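Local coordinates for carboxypeptidase D (Drosophila melanogaster, PDB 3MN8), which is a zinc-dependent carboxypeptidase that removes C-terminal arginine or lysine from peptides and proteins, here as its first catalytic domain with the transthyretin-like domain that follows, at residues E47-G52 / M114-L119; E30-L35 / R323-L328; F292-S297 / E362-R367; T242-V247 / N298-T303. One frame throughout, in Å; residues are numbered along the deposited sequence.

Interaction 1. Residues E47-G52 / M114-L119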
loop_
_atom_site.group_PDB
_atom_site.type_symbol
_atom_site.label_atom_id
_atom_site.label_comp_id
_atom_site.label_asym_id
_atom_site.label_seq_id
_atom_site.Cartn_x
_atom_site.Cartn_y
_atom_site.Cartn_z
ATOM N N GLU A 47 1.595 -2.758 20.383
ATOM C CA GLU A 47 2.718 -1.918 20.760
ATOM C C GLU A 47 3.814 -2.789 21.351
ATOM O O GLU A 47 4.995 -2.644 21.005
ATOM C CB GLU A 47 2.275 -0.842 21.762
ATOM C CG GLU A 47 1.308 0.191 21.179
ATOM C CD GLU A 47 0.738 1.120 22.233
ATOM O OE1 GLU A 47 0.766 0.748 23.428
ATOM O OE2 GLU A 47 0.253 2.215 21.876
ATOM N N ASP A 48 3.409 -3.710 22.226
ATOM C CA ASP A 48 4.341 -4.631 22.868
ATOM C C ASP A 48 5.106 -5.471 21.843
ATOM O O ASP A 48 6.327 -5.648 21.958
ATOM C CB ASP A 48 3.617 -5.529 23.880
ATOM C CG ASP A 48 3.150 -4.769 25.120
ATOM O OD1 ASP A 48 3.683 -3.669 25.399
ATOM O OD2 ASP A 48 2.250 -5.285 25.826
ATOM N N LEU A 49 4.404 -5.975 20.831
ATOM C CA LEU A 49 5.053 -6.844 19.856
ATOM C C LEU A 49 6.016 -6.091 18.939
ATOM O O LEU A 49 7.069 -6.627 18.545
ATOM C CB LEU A 49 4.031 -7.621 19.030
ATOM C CG LEU A 49 4.677 -8.719 18.181
ATOM C CD1 LEU A 49 3.783 -9.951 18.126
ATOM C CD2 LEU A 49 5.007 -8.214 16.792
ATOM N N PHE A 50 5.647 -4.853 18.607
ATOM C CA PHE A 50 6.466 -3.995 17.762
ATOM C C PHE A 50 7.745 -3.547 18.446
ATOM O O PHE A 50 8.766 -3.373 17.792
ATOM C CB PHE A 50 5.677 -2.771 17.316
ATOM C CG PHE A 50 4.907 -2.984 16.051
ATOM C CD1 PHE A 50 4.761 -4.259 15.524
ATOM C CD2 PHE A 50 4.329 -1.914 15.389
ATOM C CE1 PHE A 50 4.055 -4.455 14.354
ATOM C CE2 PHE A 50 3.621 -2.102 14.221
ATOM C CZ PHE A 50 3.482 -3.368 13.702
ATOM N N ALA A 51 7.692 -3.345 19.756
ATOM C CA ALA A 51 8.900 -3.024 20.509
ATOM C C ALA A 51 9.826 -4.239 20.579
ATOM O O ALA A 51 11.050 -4.106 20.494
ATOM C CB ALA A 51 8.545 -2.526 21.914
ATOM N N GLY A 52 9.232 -5.421 20.725
ATOM C CA GLY A 52 10.005 -6.645 20.862
ATOM C C GLY A 52 10.803 -6.927 19.609
ATOM O O GLY A 52 11.981 -7.301 19.655
ATOM N N MET A 114 2.527 -10.909 9.063
ATOM C CA MET A 114 3.585 -10.611 8.105
ATOM C C MET A 114 4.866 -10.127 8.800
ATOM O O MET A 114 5.939 -10.662 8.556
ATOM C CB MET A 114 3.100 -9.593 7.060
ATOM C CG MET A 114 4.157 -9.192 6.012
ATOM S SD MET A 114 4.729 -10.545 4.935
ATOM C CE MET A 114 3.141 -11.095 4.307
ATOM N N ALA A 115 4.738 -9.127 9.667
ATOM C CA ALA A 115 5.864 -8.566 10.407
ATOM C C ALA A 115 6.741 -9.667 10.983
ATOM O O ALA A 115 7.928 -9.770 10.666
ATOM C CB ALA A 115 5.353 -7.664 11.535
ATOM N N GLN A 116 6.147 -10.486 11.842
ATOM C CA GLN A 116 6.850 -11.608 12.431
ATOM C C GLN A 116 7.424 -12.527 11.355
ATOM O O GLN A 116 8.606 -12.877 11.398
ATOM C CB GLN A 116 5.898 -12.384 13.323
ATOM C CG GLN A 116 5.369 -11.592 14.517
ATOM C CD GLN A 116 4.225 -12.323 15.232
ATOM O OE1 GLN A 116 4.449 -13.181 16.096
ATOM N NE2 GLN A 116 2.995 -11.998 14.853
ATOM N N TYR A 117 6.582 -12.900 10.391
ATOM C CA TYR A 117 6.967 -13.800 9.308
ATOM C C TYR A 117 8.229 -13.344 8.577
ATOM O O TYR A 117 9.215 -14.073 8.472
ATOM C CB TYR A 117 5.822 -13.946 8.308
ATOM C CG TYR A 117 6.119 -14.920 7.195
ATOM C CD1 TYR A 117 5.940 -16.283 7.376
ATOM C CD2 TYR A 117 6.588 -14.479 5.966
ATOM C CE1 TYR A 117 6.217 -17.186 6.367
ATOM C CE2 TYR A 117 6.870 -15.372 4.938
ATOM C CZ TYR A 117 6.681 -16.727 5.148
ATOM O OH TYR A 117 6.961 -17.623 4.146
ATOM N N LEU A 118 8.196 -12.127 8.065
ATOM C CA LEU A 118 9.342 -11.571 7.373
ATOM C C LEU A 118 10.587 -11.586 8.238
ATOM O O LEU A 118 11.620 -12.110 7.840
ATOM C CB LEU A 118 9.049 -10.142 6.914
ATOM C CG LEU A 118 8.147 -10.088 5.688
ATOM C CD1 LEU A 118 7.820 -8.652 5.311
ATOM C CD2 LEU A 118 8.806 -10.837 4.531
ATOM N N LEU A 119 10.495 -10.998 9.419
ATOM C CA LEU A 119 11.666 -10.897 10.273
ATOM C C LEU A 119 12.238 -12.252 10.632
ATOM O O LEU A 119 13.419 -12.503 10.400
ATOM C CB LEU A 119 11.351 -10.098 11.532
ATOM C CG LEU A 119 11.373 -8.593 11.287
ATOM C CD1 LEU A 119 10.900 -7.836 12.533
ATOM C CD2 LEU A 119 12.776 -8.164 10.849
#

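Interaction 2. Residues E30-L35 / R323-L328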
loop_
_atom_site.group_PDB
_atom_site.type_symbol
_atom_site.label_atom_id
_atom_site.label_comp_id
_atom_site.label_asym_id
_atom_site.label_seq_id
_atom_site.Cartn_x
_atom_site.Cartn_y
_atom_site.Cartn_z
ATOM N N GLU A 30 10.020 -23.069 7.235
ATOM C CA GLU A 30 9.511 -21.805 7.785
ATOM C C GLU A 30 9.215 -21.761 9.300
ATOM O O GLU A 30 8.643 -22.685 9.875
ATOM C CB GLU A 30 8.253 -21.387 7.010
ATOM C CG GLU A 30 8.390 -21.487 5.496
ATOM C CD GLU A 30 7.048 -21.407 4.782
ATOM O OE1 GLU A 30 6.185 -22.278 5.038
ATOM O OE2 GLU A 30 6.860 -20.477 3.961
ATOM N N ASP A 31 9.594 -20.658 9.932
ATOM C CA ASP A 31 9.218 -20.405 11.313
ATOM C C ASP A 31 7.911 -19.597 11.351
ATOM O O ASP A 31 7.923 -18.364 11.378
ATOM C CB ASP A 31 10.349 -19.667 12.029
ATOM C CG ASP A 31 9.927 -19.109 13.372
ATOM O OD1 ASP A 31 10.713 -18.338 13.974
ATOM O OD2 ASP A 31 8.807 -19.433 13.821
ATOM N N GLU A 32 6.785 -20.304 11.340
ATOM C CA GLU A 32 5.466 -19.681 11.415
ATOM C C GLU A 32 4.798 -19.956 12.772
ATOM O O GLU A 32 3.600 -20.262 12.841
ATOM C CB GLU A 32 4.564 -20.223 10.307
ATOM C CG GLU A 32 5.019 -19.922 8.895
ATOM C CD GLU A 32 4.097 -20.546 7.855
ATOM O OE1 GLU A 32 3.199 -19.832 7.358
ATOM O OE2 GLU A 32 4.261 -21.751 7.545
ATOM N N SER A 33 5.574 -19.854 13.847
ATOM C CA SER A 33 5.075 -20.170 15.180
ATOM C C SER A 33 3.918 -19.256 15.589
ATOM O O SER A 33 3.036 -19.650 16.371
ATOM C CB SER A 33 6.205 -20.076 16.208
ATOM O OG SER A 33 6.653 -18.741 16.358
ATOM N N PHE A 34 3.927 -18.041 15.047
ATOM C CA PHE A 34 2.914 -17.044 15.375
ATOM C C PHE A 34 1.480 -17.546 15.208
ATOM O O PHE A 34 0.532 -16.826 15.507
ATOM C CB PHE A 34 3.142 -15.727 14.600
ATOM C CG PHE A 34 3.313 -15.891 13.097
ATOM C CD1 PHE A 34 2.213 -15.971 12.254
ATOM C CD2 PHE A 34 4.579 -15.912 12.526
ATOM C CE1 PHE A 34 2.374 -16.100 10.879
ATOM C CE2 PHE A 34 4.748 -16.040 11.146
ATOM C CZ PHE A 34 3.648 -16.132 10.325
ATOM N N LEU A 35 1.326 -18.787 14.757
ATOM C CA LEU A 35 0.006 -19.375 14.555
ATOM C C LEU A 35 -0.458 -20.251 15.728
ATOM O O LEU A 35 -1.615 -20.668 15.773
ATOM C CB LEU A 35 0.005 -20.218 13.281
ATOM C CG LEU A 35 0.694 -19.609 12.061
ATOM C CD1 LEU A 35 0.914 -20.681 10.993
ATOM C CD2 LEU A 35 -0.097 -18.417 11.519
ATOM N N ARG A 323 -3.927 -18.323 2.903
ATOM C CA ARG A 323 -4.463 -17.828 1.630
ATOM C C ARG A 323 -3.773 -16.553 1.145
ATOM O O ARG A 323 -3.365 -16.447 -0.018
ATOM C CB ARG A 323 -5.964 -17.572 1.758
ATOM C CG ARG A 323 -6.704 -18.748 2.346
ATOM C CD ARG A 323 -8.142 -18.399 2.653
ATOM N NE ARG A 323 -8.970 -19.588 2.836
ATOM C CZ ARG A 323 -10.212 -19.546 3.298
ATOM N NH1 ARG A 323 -10.748 -18.374 3.622
ATOM N NH2 ARG A 323 -10.914 -20.666 3.438
ATOM N N ASN A 324 -3.646 -15.582 2.042
ATOM C CA ASN A 324 -3.153 -14.276 1.661
ATOM C C ASN A 324 -1.638 -14.228 1.609
ATOM O O ASN A 324 -1.055 -13.317 1.016
ATOM C CB ASN A 324 -3.681 -13.222 2.622
ATOM C CG ASN A 324 -5.188 -13.075 2.551
ATOM O OD1 ASN A 324 -5.697 -12.177 1.879
ATOM N ND2 ASN A 324 -5.914 -13.959 3.242
ATOM N N LYS A 325 -1.004 -15.217 2.229
ATOM C CA LYS A 325 0.458 -15.293 2.305
ATOM C C LYS A 325 1.164 -14.989 0.976
ATOM O O LYS A 325 1.970 -14.063 0.901
ATOM C CB LYS A 325 0.869 -16.678 2.811
ATOM C CG LYS A 325 2.311 -16.820 3.262
ATOM C CD LYS A 325 2.551 -18.278 3.558
ATOM C CE LYS A 325 3.927 -18.533 4.104
ATOM N NZ LYS A 325 4.040 -19.964 4.496
ATOM N N ALA A 326 0.854 -15.779 -0.053
ATOM C CA ALA A 326 1.443 -15.634 -1.384
ATOM C C ALA A 326 1.075 -14.312 -2.076
ATOM O O ALA A 326 1.921 -13.671 -2.722
ATOM C CB ALA A 326 1.047 -16.813 -2.262
ATOM N N SER A 327 -0.188 -13.912 -1.947
ATOM C CA SER A 327 -0.673 -12.665 -2.541
ATOM C C SER A 327 -0.028 -11.411 -1.929
ATOM O O SER A 327 0.122 -10.397 -2.595
ATOM C CB SER A 327 -2.197 -12.588 -2.407
ATOM O OG SER A 327 -2.803 -13.831 -2.754
ATOM N N LEU A 328 0.342 -11.485 -0.656
ATOM C CA LEU A 328 0.952 -10.349 0.031
ATOM C C LEU A 328 2.435 -10.235 -0.323
ATOM O O LEU A 328 2.993 -9.144 -0.438
ATOM C CB LEU A 328 0.773 -10.471 1.555
ATOM C CG LEU A 328 -0.620 -10.305 2.194
ATOM C CD1 LEU A 328 -0.701 -11.096 3.480
ATOM C CD2 LEU A 328 -0.948 -8.838 2.453
#

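Interaction 3. Residues F292-S297 / E362-R367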
loop_
_atom_site.group_PDB
_atom_site.type_symbol
_atom_site.label_atom_id
_atom_site.label_comp_id
_atom_site.label_asym_id
_atom_site.label_seq_id
_atom_site.Cartn_x
_atom_site.Cartn_y
_atom_site.Cartn_z
ATOM N N PHE A 292 -6.271 8.983 -2.883
ATOM C CA PHE A 292 -5.465 10.078 -2.364
ATOM C C PHE A 292 -3.977 9.814 -2.602
ATOM O O PHE A 292 -3.235 10.705 -3.029
ATOM C CB PHE A 292 -5.740 10.350 -0.891
ATOM C CG PHE A 292 -4.746 11.272 -0.269
ATOM C CD1 PHE A 292 -4.964 12.637 -0.274
ATOM C CD2 PHE A 292 -3.574 10.781 0.302
ATOM C CE1 PHE A 292 -4.037 13.513 0.285
ATOM C CE2 PHE A 292 -2.651 11.642 0.870
ATOM C CZ PHE A 292 -2.878 13.010 0.858
ATOM N N ASN A 293 -3.551 8.584 -2.353
ATOM C CA ASN A 293 -2.200 8.170 -2.707
ATOM C C ASN A 293 -1.820 8.513 -4.155
ATOM O O ASN A 293 -0.783 9.134 -4.417
ATOM C CB ASN A 293 -2.023 6.670 -2.456
ATOM C CG ASN A 293 -1.709 6.352 -0.993
ATOM O OD1 ASN A 293 -0.542 6.181 -0.612
ATOM N ND2 ASN A 293 -2.754 6.268 -0.168
ATOM N N TYR A 294 -2.676 8.120 -5.088
ATOM C CA TYR A 294 -2.348 8.232 -6.503
ATOM C C TYR A 294 -2.302 9.684 -6.955
ATOM O O TYR A 294 -1.381 10.102 -7.660
ATOM C CB TYR A 294 -3.354 7.436 -7.345
ATOM C CG TYR A 294 -3.038 7.390 -8.825
ATOM C CD1 TYR A 294 -1.859 6.793 -9.293
ATOM C CD2 TYR A 294 -3.925 7.932 -9.763
ATOM C CE1 TYR A 294 -1.572 6.746 -10.655
ATOM C CE2 TYR A 294 -3.651 7.889 -11.123
ATOM C CZ TYR A 294 -2.473 7.297 -11.568
ATOM O OH TYR A 294 -2.204 7.252 -12.925
ATOM N N ALA A 295 -3.301 10.445 -6.521
ATOM C CA ALA A 295 -3.517 11.810 -6.996
ATOM C C ALA A 295 -2.629 12.851 -6.322
ATOM O O ALA A 295 -2.439 13.930 -6.870
ATOM C CB ALA A 295 -4.982 12.191 -6.837
ATOM N N PHE A 296 -2.092 12.545 -5.144
ATOM C CA PHE A 296 -1.322 13.540 -4.403
ATOM C C PHE A 296 0.074 13.038 -4.087
ATOM O O PHE A 296 0.792 13.631 -3.272
ATOM C CB PHE A 296 -2.042 13.920 -3.109
ATOM C CG PHE A 296 -3.401 14.560 -3.325
ATOM C CD1 PHE A 296 -4.539 13.781 -3.508
ATOM C CD2 PHE A 296 -3.539 15.945 -3.337
ATOM C CE1 PHE A 296 -5.785 14.374 -3.698
ATOM C CE2 PHE A 296 -4.790 16.542 -3.532
ATOM C CZ PHE A 296 -5.907 15.755 -3.712
ATOM N N SER A 297 0.448 11.930 -4.722
ATOM C CA SER A 297 1.796 11.399 -4.573
ATOM C C SER A 297 2.075 10.464 -5.728
ATOM O O SER A 297 1.265 10.345 -6.647
ATOM C CB SER A 297 1.963 10.654 -3.242
ATOM O OG SER A 297 1.505 9.306 -3.316
ATOM N N GLU A 362 1.707 10.413 -19.625
ATOM C CA GLU A 362 2.216 11.730 -19.270
ATOM C C GLU A 362 1.327 12.459 -18.265
ATOM O O GLU A 362 1.724 13.476 -17.697
ATOM C CB GLU A 362 2.401 12.586 -20.531
ATOM C CG GLU A 362 3.808 12.540 -21.117
ATOM C CD GLU A 362 3.826 12.218 -22.601
ATOM O OE1 GLU A 362 2.872 11.560 -23.085
ATOM O OE2 GLU A 362 4.805 12.616 -23.276
ATOM N N GLU A 363 0.124 11.948 -18.047
ATOM C CA GLU A 363 -0.766 12.549 -17.064
ATOM C C GLU A 363 -0.367 12.142 -15.640
ATOM O O GLU A 363 -0.712 12.817 -14.662
ATOM C CB GLU A 363 -2.227 12.205 -17.366
ATOM C CG GLU A 363 -2.801 12.966 -18.553
ATOM C CD GLU A 363 -4.255 12.635 -18.820
ATOM O OE1 GLU A 363 -4.570 11.446 -19.036
ATOM O OE2 GLU A 363 -5.081 13.571 -18.825
ATOM N N LYS A 364 0.374 11.047 -15.526
ATOM C CA LYS A 364 0.904 10.638 -14.233
ATOM C C LYS A 364 2.426 10.595 -14.235
ATOM O O LYS A 364 3.015 9.524 -14.325
ATOM C CB LYS A 364 0.352 9.277 -13.824
ATOM C CG LYS A 364 0.801 8.816 -12.444
ATOM C CD LYS A 364 0.521 9.888 -11.416
ATOM C CE LYS A 364 0.617 9.379 -9.982
ATOM N NZ LYS A 364 0.655 10.549 -9.059
ATOM N N PRO A 365 3.066 11.767 -14.133
ATOM C CA PRO A 365 4.519 11.860 -13.987
ATOM C C PRO A 365 4.954 11.393 -12.606
ATOM O O PRO A 365 4.165 11.438 -11.657
ATOM C CB PRO A 365 4.796 13.362 -14.113
ATOM C CG PRO A 365 3.486 14.016 -14.388
ATOM C CD PRO A 365 2.412 13.074 -13.990
ATOM N N MET A 366 6.200 10.948 -12.498
ATOM C CA MET A 366 6.774 10.637 -11.198
ATOM C C MET A 366 7.582 11.830 -10.782
ATOM O O MET A 366 8.265 12.418 -11.605
ATOM C CB MET A 366 7.696 9.427 -11.277
ATOM C CG MET A 366 6.983 8.101 -11.487
ATOM S SD MET A 366 5.825 7.721 -10.164
ATOM C CE MET A 366 4.260 8.038 -10.995
ATOM N N ARG A 367 7.501 12.184 -9.507
ATOM C CA ARG A 367 8.272 13.296 -8.969
ATOM C C ARG A 367 9.485 12.741 -8.225
ATOM O O ARG A 367 9.335 11.941 -7.304
ATOM C CB ARG A 367 7.372 14.129 -8.049
ATOM C CG ARG A 367 8.038 15.289 -7.376
ATOM C CD ARG A 367 8.348 14.921 -5.943
ATOM N NE ARG A 367 8.021 16.021 -5.059
ATOM C CZ ARG A 367 7.069 16.040 -4.128
ATOM N NH1 ARG A 367 6.301 14.985 -3.879
ATOM N NH2 ARG A 367 6.909 17.149 -3.422
#

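Interaction 4. Residues T242-V247 / N298-T303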
loop_
_atom_site.group_PDB
_atom_site.type_symbol
_atom_site.label_atom_id
_atom_site.label_comp_id
_atom_site.label_asym_id
_atom_site.label_seq_id
_atom_site.Cartn_x
_atom_site.Cartn_y
_atom_site.Cartn_z
ATOM N N THR A 242 -7.945 4.850 -14.439
ATOM C CA THR A 242 -6.784 5.650 -14.124
ATOM C C THR A 242 -5.845 5.635 -15.322
ATOM O O THR A 242 -5.851 4.682 -16.114
ATOM C CB THR A 242 -6.100 5.055 -12.878
ATOM O OG1 THR A 242 -6.436 5.842 -11.725
ATOM C CG2 THR A 242 -4.601 4.993 -13.026
ATOM N N PRO A 243 -5.044 6.697 -15.484
ATOM C CA PRO A 243 -4.075 6.663 -16.581
ATOM C C PRO A 243 -3.229 5.395 -16.491
ATOM O O PRO A 243 -2.812 4.850 -17.500
ATOM C CB PRO A 243 -3.201 7.901 -16.324
ATOM C CG PRO A 243 -4.044 8.804 -15.502
ATOM C CD PRO A 243 -4.949 7.926 -14.681
ATOM N N ASP A 244 -2.980 4.937 -15.271
ATOM C CA ASP A 244 -2.151 3.767 -15.051
ATOM C C ASP A 244 -2.974 2.502 -14.882
ATOM O O ASP A 244 -2.616 1.616 -14.108
ATOM C CB ASP A 244 -1.242 3.991 -13.839
ATOM C CG ASP A 244 0.066 4.687 -14.213
ATOM O OD1 ASP A 244 0.930 4.014 -14.820
ATOM O OD2 ASP A 244 0.231 5.896 -13.919
ATOM N N ASP A 245 -4.060 2.402 -15.633
ATOM C CA ASP A 245 -4.969 1.279 -15.461
ATOM C C ASP A 245 -4.337 -0.089 -15.687
ATOM O O ASP A 245 -4.592 -1.022 -14.929
ATOM C CB ASP A 245 -6.198 1.407 -16.351
ATOM C CG ASP A 245 -7.313 0.521 -15.881
ATOM O OD1 ASP A 245 -7.711 0.662 -14.704
ATOM O OD2 ASP A 245 -7.771 -0.324 -16.669
ATOM N N ARG A 246 -3.547 -0.216 -16.747
ATOM C CA ARG A 246 -2.874 -1.477 -17.015
ATOM C C ARG A 246 -2.126 -1.947 -15.765
ATOM O O ARG A 246 -2.354 -3.046 -15.268
ATOM C CB ARG A 246 -1.902 -1.335 -18.182
ATOM C CG ARG A 246 -2.521 -0.799 -19.441
ATOM C CD ARG A 246 -1.444 -0.396 -20.438
ATOM N NE ARG A 246 -1.185 -1.431 -21.439
ATOM C CZ ARG A 246 -0.176 -1.395 -22.304
ATOM N NH1 ARG A 246 0.681 -0.379 -22.291
ATOM N NH2 ARG A 246 -0.016 -2.375 -23.179
ATOM N N VAL A 247 -1.233 -1.106 -15.256
ATOM C CA VAL A 247 -0.453 -1.470 -14.083
ATOM C C VAL A 247 -1.370 -1.803 -12.915
ATOM O O VAL A 247 -1.156 -2.781 -12.183
ATOM C CB VAL A 247 0.516 -0.349 -13.667
ATOM C CG1 VAL A 247 1.052 -0.615 -12.277
ATOM C CG2 VAL A 247 1.656 -0.243 -14.665
ATOM N N ASN A 298 3.225 9.808 -5.670
ATOM C CA ASN A 298 3.623 8.844 -6.673
ATOM C C ASN A 298 2.947 7.507 -6.397
ATOM O O ASN A 298 2.867 6.652 -7.273
ATOM C CB ASN A 298 5.133 8.637 -6.611
ATOM C CG ASN A 298 5.919 9.828 -7.106
ATOM O OD1 ASN A 298 5.477 10.569 -7.976
ATOM N ND2 ASN A 298 7.113 10.003 -6.565
ATOM N N CYS A 299 2.480 7.320 -5.167
ATOM C CA CYS A 299 2.129 5.987 -4.697
ATOM C C CYS A 299 0.929 5.378 -5.418
ATOM O O CYS A 299 -0.047 6.070 -5.709
ATOM C CB CYS A 299 1.892 5.974 -3.184
ATOM S SG CYS A 299 1.928 4.315 -2.431
ATOM N N PHE A 300 1.023 4.073 -5.691
ATOM C CA PHE A 300 -0.046 3.296 -6.303
ATOM C C PHE A 300 -0.690 2.371 -5.260
ATOM O O PHE A 300 -0.207 1.267 -5.033
ATOM C CB PHE A 300 0.510 2.436 -7.445
ATOM C CG PHE A 300 0.955 3.213 -8.661
ATOM C CD1 PHE A 300 0.946 2.610 -9.914
ATOM C CD2 PHE A 300 1.381 4.534 -8.561
ATOM C CE1 PHE A 300 1.357 3.309 -11.047
ATOM C CE2 PHE A 300 1.803 5.240 -9.690
ATOM C CZ PHE A 300 1.795 4.628 -10.931
ATOM N N GLU A 301 -1.774 2.817 -4.629
ATOM C CA GLU A 301 -2.439 2.019 -3.600
ATOM C C GLU A 301 -3.619 1.215 -4.140
ATOM O O GLU A 301 -4.470 1.737 -4.866
ATOM C CB GLU A 301 -2.891 2.919 -2.446
ATOM C CG GLU A 301 -3.666 2.208 -1.347
ATOM C CD GLU A 301 -3.763 3.039 -0.071
ATOM O OE1 GLU A 301 -2.710 3.293 0.565
ATOM O OE2 GLU A 301 -4.890 3.440 0.305
ATOM N N LEU A 302 -3.669 -0.061 -3.776
ATOM C CA LEU A 302 -4.860 -0.879 -4.004
ATOM C C LEU A 302 -5.708 -0.916 -2.754
ATOM O O LEU A 302 -5.201 -0.749 -1.646
ATOM C CB LEU A 302 -4.483 -2.324 -4.343
ATOM C CG LEU A 302 -3.777 -2.594 -5.665
ATOM C CD1 LEU A 302 -3.668 -4.097 -5.865
ATOM C CD2 LEU A 302 -4.530 -1.941 -6.813
ATOM N N THR A 303 -7.004 -1.155 -2.937
ATOM C CA THR A 303 -7.902 -1.456 -1.827
ATOM C C THR A 303 -8.174 -2.956 -1.864
ATOM O O THR A 303 -8.642 -3.481 -2.873
ATOM C CB THR A 303 -9.258 -0.704 -1.941
ATOM O OG1 THR A 303 -9.036 0.683 -2.222
ATOM C CG2 THR A 303 -10.064 -0.829 -0.650
#

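Interaction 1. Residues E47-G52 / M114-L119
Gln116 of helix 106-121 meets Leu49 of helix 43-56, and the two side chains cross at about a right angle. From CB, Gln116 sends CG beside its own backbone N (chi1 -63°) and continues extended, which carries the amide out toward the neighbouring helix. CG comes first, 4.1 Å from Leu49 CD2; the amide carbon CD then lies 3.8 Å from Leu49 CD1. At the tip OE1 and NE2 are equally distant from that same methyl, each 3.9 Å from Leu49 CD1, so the branch of the leucine rests against the whole amide group. NE2 finds a polar partner within its own helix, at the backbone O of Val112. Deeper in, Phe50 approaches Ala115 obliquely, its ring atom CE1 4.5 Å from Ala115 CB; alanine is small enough here for the helix to approach a phenylalanine. Phe50 and Ala115 both rest on Leu78 of strand 74-80, which joins the two helices to the underlying sheet. The chemistry is therefore apolar and undirected across the pair: a glutamine serves at this partly exposed place because its chain packs like a hydrocarbon while its NE2 donates back along its own helix.

Interaction 2. Residues E30-L35 / R323-L328
Lys325 sends its ammonium group between two glutamates, Glu30 and Glu32, in a salt-bridge network that ties the loop before helix 43-56 to helix 317-333. NZ lies 2.9 Å from Glu30 OE2 and 3.0 Å from Glu32 OE1; a weak third bond runs from NZ to Glu30 OE1 at 3.2 Å. Both main bonds arrive from above the carboxylate planes, Glu30 OE2 being met 36° out of its plane and Glu32 OE1 60° out. The lysine can reach this far because its CG is turned away from the backbone N (chi1 -166°) and the rest of the chain is fully extended, while both glutamates come at it from the opposite direction. Each carboxylate has a second partner: Glu30 OE2 also bonds Tyr117 OH, and Glu32 OE1 the indole NE1 of Trp321. Between the glutamates, Asp31 folds the loop in an Asx turn, its OD2 accepting from Ser33 N at 3.3 Å nearly along the C-O axis. Beside the salt bridges, Phe34 of the loop packs edge-to-face with Trp321 and against Tyr117, which the aliphatic part of Lys325 also touches. Lysine suits its place by its length and charge, glutamate by its reach from a loop. As a surface contact with Glu30 poorly ordered, the network is likely to be softened by solvent; the two negative charges probably stabilise the protonated lysine, and the second donors are likely to restrain the carboxylates.

Interaction 3. Residues F292-S297 / E362-R367
The junction between the catalytic domain and the transthyretin-like domain is bridged by Lys364, which reaches from a loop of the latter to Tyr294 and Ser297 near the C-terminal end of helix 289-296. Its NZ donates to two backbone carbonyls, Tyr294 O and Ser297 O; both bonds are modelled so short that their exact lengths are doubtful. Tyr294 O is met almost end-on, at a C=O...N angle of 170°. A positive group probably suits the carbonyl-rich C-terminal end of the helix. NZ also stands over the face of the Tyr294 ring, 4.8 Å from its centroid and 21° off the normal, in a cation-pi interaction. The bend at chi2 (52°) lets the alkyl chain run along the tyrosine, antiparallel to it: Lys364 CB lies 3.4 Å from Tyr294 OH, CG 3.6 Å from CE1, and CE 3.5 Å from CE1. With a methionine in its place, the two carbonyls would probably be left without their charged donor and the tyrosine face without its cation. Tyr294 OH is held separately by Asp244 OD2, and Ser297 OG bonds back to Asn293 O. Just beyond the lysine, Met366 pairs through its backbone with Val356 of strand 355-358 and packs its side chain on Phe300 of strand 300-305, bringing helix 289-296, the edge of the transthyretin-like domain and the catalytic sheet together.

Interaction 4. Residues T242-V247 / N298-T303
Phe300 of strand 300-305 receives Asp244 and Val247 from the turn and first residues of helix 245-257. The tight part is the end of the ring: Asp244 OD2 comes within 3.6 Å of Phe300 CZ and Asp244 CG within 3.7 Å of CE1, the carboxylate and ring planes inclined at 54°. At the ring edge, near its plane, Val247 CG1 stands 4.0 Å from Phe300 CD1; a chi1 of 166° sets this methyl opposite the backbone N and points it at the ring. A branched valine fits against an aromatic rim, and Phe300 is gripped further by Phe248 and, edge-to-face, by Tyr294. A buried carboxylate beside an apolar ring would probably be unfavourable on its own, but OD1 forms a salt bridge with Arg376 of the transthyretin-like domain. With an alanine in place of Asp244, the guanidinium of Arg376 would probably lose its mate and the hydroxyl of Tyr294 an acceptor. The other side is looser and more open to solvent. There a type I turn from Thr242 to Asp245, with a weak closing bond, puts Asp244 at the N-cap position, though its side chain makes no capping bond; Arg246 is exposed, and Asp245 pairs with Lys249. Helix packed on a central strand is the layered architecture of the catalytic alpha/beta domain: strand 300-305 lies between 212-217 and 222-225 in the mixed sheet, and its Thr303 touches the bound inhibitor (2-guanidinoethylmercapto)succinic acid.

Overall arrangement
The four contacts fall into two groups on opposite sides of the chain's centre. Interactions 1 and 2, with centres 13 Å apart, meet through helix 106-121 of interaction 1, whose Tyr117 and Gln116 touch the loop 30-35. Interactions 3 and 4 are closer, 9 Å between centres, and are joined by a second bond besides that of Tyr294: Arg367 N lies 3.0 Å from Asn298 OD1. Between the groups, interactions 2 and 4 come nearest, about 8 Å at their closest atoms; strand 300-305 and helix 317-333 also follow each other in the chain. None holds the zinc ligands His101, Glu104 and His217. Thr303, on the strand of interaction 4 but outside its contact, touches the inhibitor, whereas the Tyr294 side chain stays about 13 Å away.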